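Local atomic coordinates of Mll7089 protein (Mesorhizobium loti, PDB entry 2OZ8), a protein that is of unknown function but, as a mandelate racemase-like member of the enolase superfamily, probably binds magnesium and may act as a hydro-lyase. Residues Asn131-Tyr136 with Met306-Pro311. Residues are numbered along the deposited sequence; the frame is centred on the assembly and turned at random.
Sequences NRVKAY and MAVALP
V308, near the end of helix 304-309, rests one methyl on the backbone at the start of strand 132-138. Its CB already lies 4.0 Å from the N of R132, and beyond it CG1 does the touching: this methyl lies over the backbone from the C of N131, at 3.7 Å, across the N to the C of R132, both at 3.6 Å. V308 CG1 also lies 4.0 Å from the N of V133 and 4.2 Å from its CB. It is put there by a chi1 of -45°, which sets CG1 anti to the carbonyl carbon of V308 and beside its own backbone N.

Beside it, V133 meets the neighbouring helix residue A307. Its CB points toward the helix, and CG1 meets the CB of A307 at 3.9 Å, methyl against methyl. The two valines and the alanine thus make a small, buried apolar joint, based on dispersion contacts. The CB atoms of N131 and R132 point away from the helix; NH1 of R132 hydrogen-bonds the OH of Y339, and R132 makes a cation-pi contact with Y337. H123 and S128 pack on V308, while L316 of strand 313-318 packs on V133.

A short loop after helix 304-309 leads to strand 313-318, which pairs in parallel with strand 132-138. The helix before the last parallel strand of the barrel therefore packs on the start of the first, which pairs with that last strand, an arrangement characteristic of the closed (β/α)7β barrel, the modified TIM barrel of the enolase superfamily.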
loop_
_atom_site.group_PDB
_atom_site.type_symbol
_atom_site.label_atom_id
_atom_site.label_comp_id
_atom_site.label_asym_id
_atom_site.label_seq_id
_atom_site.Cartn_x
_atom_site.Cartn_y
_atom_site.Cartn_z
ATOM N N ASN A 131 26.693 -2.667 -34.138
ATOM C CA ASN A 131 26.603 -1.511 -34.969
ATOM C C ASN A 131 25.274 -1.417 -35.697
ATOM O O ASN A 131 25.104 -0.570 -36.564
ATOM C CB ASN A 131 27.844 -1.389 -35.883
ATOM C CG ASN A 131 27.686 -2.090 -37.206
ATOM O OD1 ASN A 131 27.138 -3.200 -37.289
ATOM N ND2 ASN A 131 28.159 -1.431 -38.285
ATOM N N ARG A 132 24.325 -2.280 -35.338
ATOM C CA ARG A 132 23.045 -2.189 -35.988
ATOM C C ARG A 132 21.858 -2.524 -35.117
ATOM O O ARG A 132 21.977 -3.230 -34.108
ATOM C CB ARG A 132 23.017 -3.025 -37.256
ATOM C CG ARG A 132 22.747 -4.443 -37.023
ATOM C CD ARG A 132 22.818 -5.216 -38.268
ATOM N NE ARG A 132 22.550 -6.605 -37.958
ATOM C CZ ARG A 132 22.360 -7.537 -38.887
ATOM N NH1 ARG A 132 22.437 -7.190 -40.179
ATOM N NH2 ARG A 132 22.104 -8.788 -38.520
ATOM N N VAL A 133 20.709 -2.007 -35.541
ATOM C CA VAL A 133 19.435 -2.214 -34.889
ATOM C C VAL A 133 18.326 -2.372 -35.921
ATOM O O VAL A 133 18.363 -1.763 -36.967
ATOM C CB VAL A 133 19.147 -1.031 -33.942
ATOM C CG1 VAL A 133 18.923 0.256 -34.684
ATOM C CG2 VAL A 133 18.013 -1.388 -33.005
ATOM N N LYS A 134 17.347 -3.201 -35.642
ATOM C CA LYS A 134 16.130 -3.271 -36.470
ATOM C C LYS A 134 15.382 -1.964 -36.542
ATOM O O LYS A 134 15.201 -1.245 -35.529
ATOM C CB LYS A 134 15.180 -4.297 -35.884
ATOM C CG LYS A 134 15.798 -5.680 -35.826
ATOM C CD LYS A 134 14.761 -6.723 -35.456
ATOM C CE LYS A 134 15.055 -7.257 -34.119
ATOM N NZ LYS A 134 14.196 -8.450 -33.913
ATOM N N ALA A 135 14.882 -1.675 -37.731
ATOM C CA ALA A 135 14.147 -0.453 -37.939
ATOM C C ALA A 135 12.729 -0.848 -38.343
ATOM O O ALA A 135 12.546 -1.821 -39.042
ATOM C CB ALA A 135 14.845 0.399 -39.037
ATOM N N TYR A 136 11.721 -0.125 -37.874
ATOM C CA TYR A 136 10.376 -0.422 -38.304
ATOM C C TYR A 136 9.858 0.761 -39.079
ATOM O O TYR A 136 10.339 1.869 -38.904
ATOM C CB TYR A 136 9.450 -0.793 -37.142
ATOM C CG TYR A 136 9.220 0.273 -36.103
ATOM C CD1 TYR A 136 8.168 1.142 -36.229
ATOM C CD2 TYR A 136 10.001 0.357 -34.974
ATOM C CE1 TYR A 136 7.897 2.085 -35.263
ATOM C CE2 TYR A 136 9.749 1.309 -33.965
ATOM C CZ TYR A 136 8.688 2.167 -34.135
ATOM O OH TYR A 136 8.372 3.151 -33.241
ATOM N N MET A 306 22.444 5.502 -29.717
ATOM C CA MET A 306 21.926 4.996 -28.443
ATOM C C MET A 306 21.196 3.692 -28.691
ATOM O O MET A 306 21.222 2.813 -27.868
ATOM C CB MET A 306 21.013 6.029 -27.738
ATOM C CG MET A 306 21.684 7.420 -27.563
ATOM S SD MET A 306 21.579 8.637 -28.930
ATOM C CE MET A 306 19.848 8.939 -28.615
ATOM N N ALA A 307 20.545 3.549 -29.842
ATOM C CA ALA A 307 19.777 2.318 -30.080
ATOM C C ALA A 307 20.701 1.140 -30.101
ATOM O O ALA A 307 20.403 0.134 -29.478
ATOM C CB ALA A 307 18.933 2.382 -31.377
ATOM N N VAL A 308 21.815 1.256 -30.827
ATOM C CA VAL A 308 22.748 0.145 -30.906
ATOM C C VAL A 308 23.540 0.052 -29.619
ATOM O O VAL A 308 24.037 -1.014 -29.337
ATOM C CB VAL A 308 23.754 0.149 -32.171
ATOM C CG1 VAL A 308 23.076 0.482 -33.481
ATOM C CG2 VAL A 308 24.951 1.054 -31.957
ATOM N N ALA A 309 23.684 1.133 -28.834
ATOM C CA ALA A 309 24.540 1.019 -27.649
ATOM C C ALA A 309 23.843 0.472 -26.388
ATOM O O ALA A 309 24.485 -0.130 -25.527
ATOM C CB ALA A 309 25.298 2.323 -27.361
ATOM N N LEU A 310 22.540 0.683 -26.268
ATOM C CA LEU A 310 21.822 0.143 -25.089
ATOM C C LEU A 310 21.452 -1.288 -25.376
ATOM O O LEU A 310 20.998 -1.598 -26.490
ATOM C CB LEU A 310 20.558 0.959 -24.770
ATOM C CG LEU A 310 20.767 2.403 -24.338
ATOM C CD1 LEU A 310 19.423 3.148 -24.400
ATOM C CD2 LEU A 310 21.365 2.446 -22.967
ATOM N N PRO A 311 21.642 -2.168 -24.397
ATOM C CA PRO A 311 21.327 -3.590 -24.670
ATOM C C PRO A 311 19.812 -3.919 -24.665
ATOM O O PRO A 311 19.399 -4.878 -25.308
ATOM C CB PRO A 311 22.066 -4.308 -23.538
ATOM C CG PRO A 311 21.952 -3.283 -22.343
ATOM C CD PRO A 311 22.142 -1.957 -23.017
#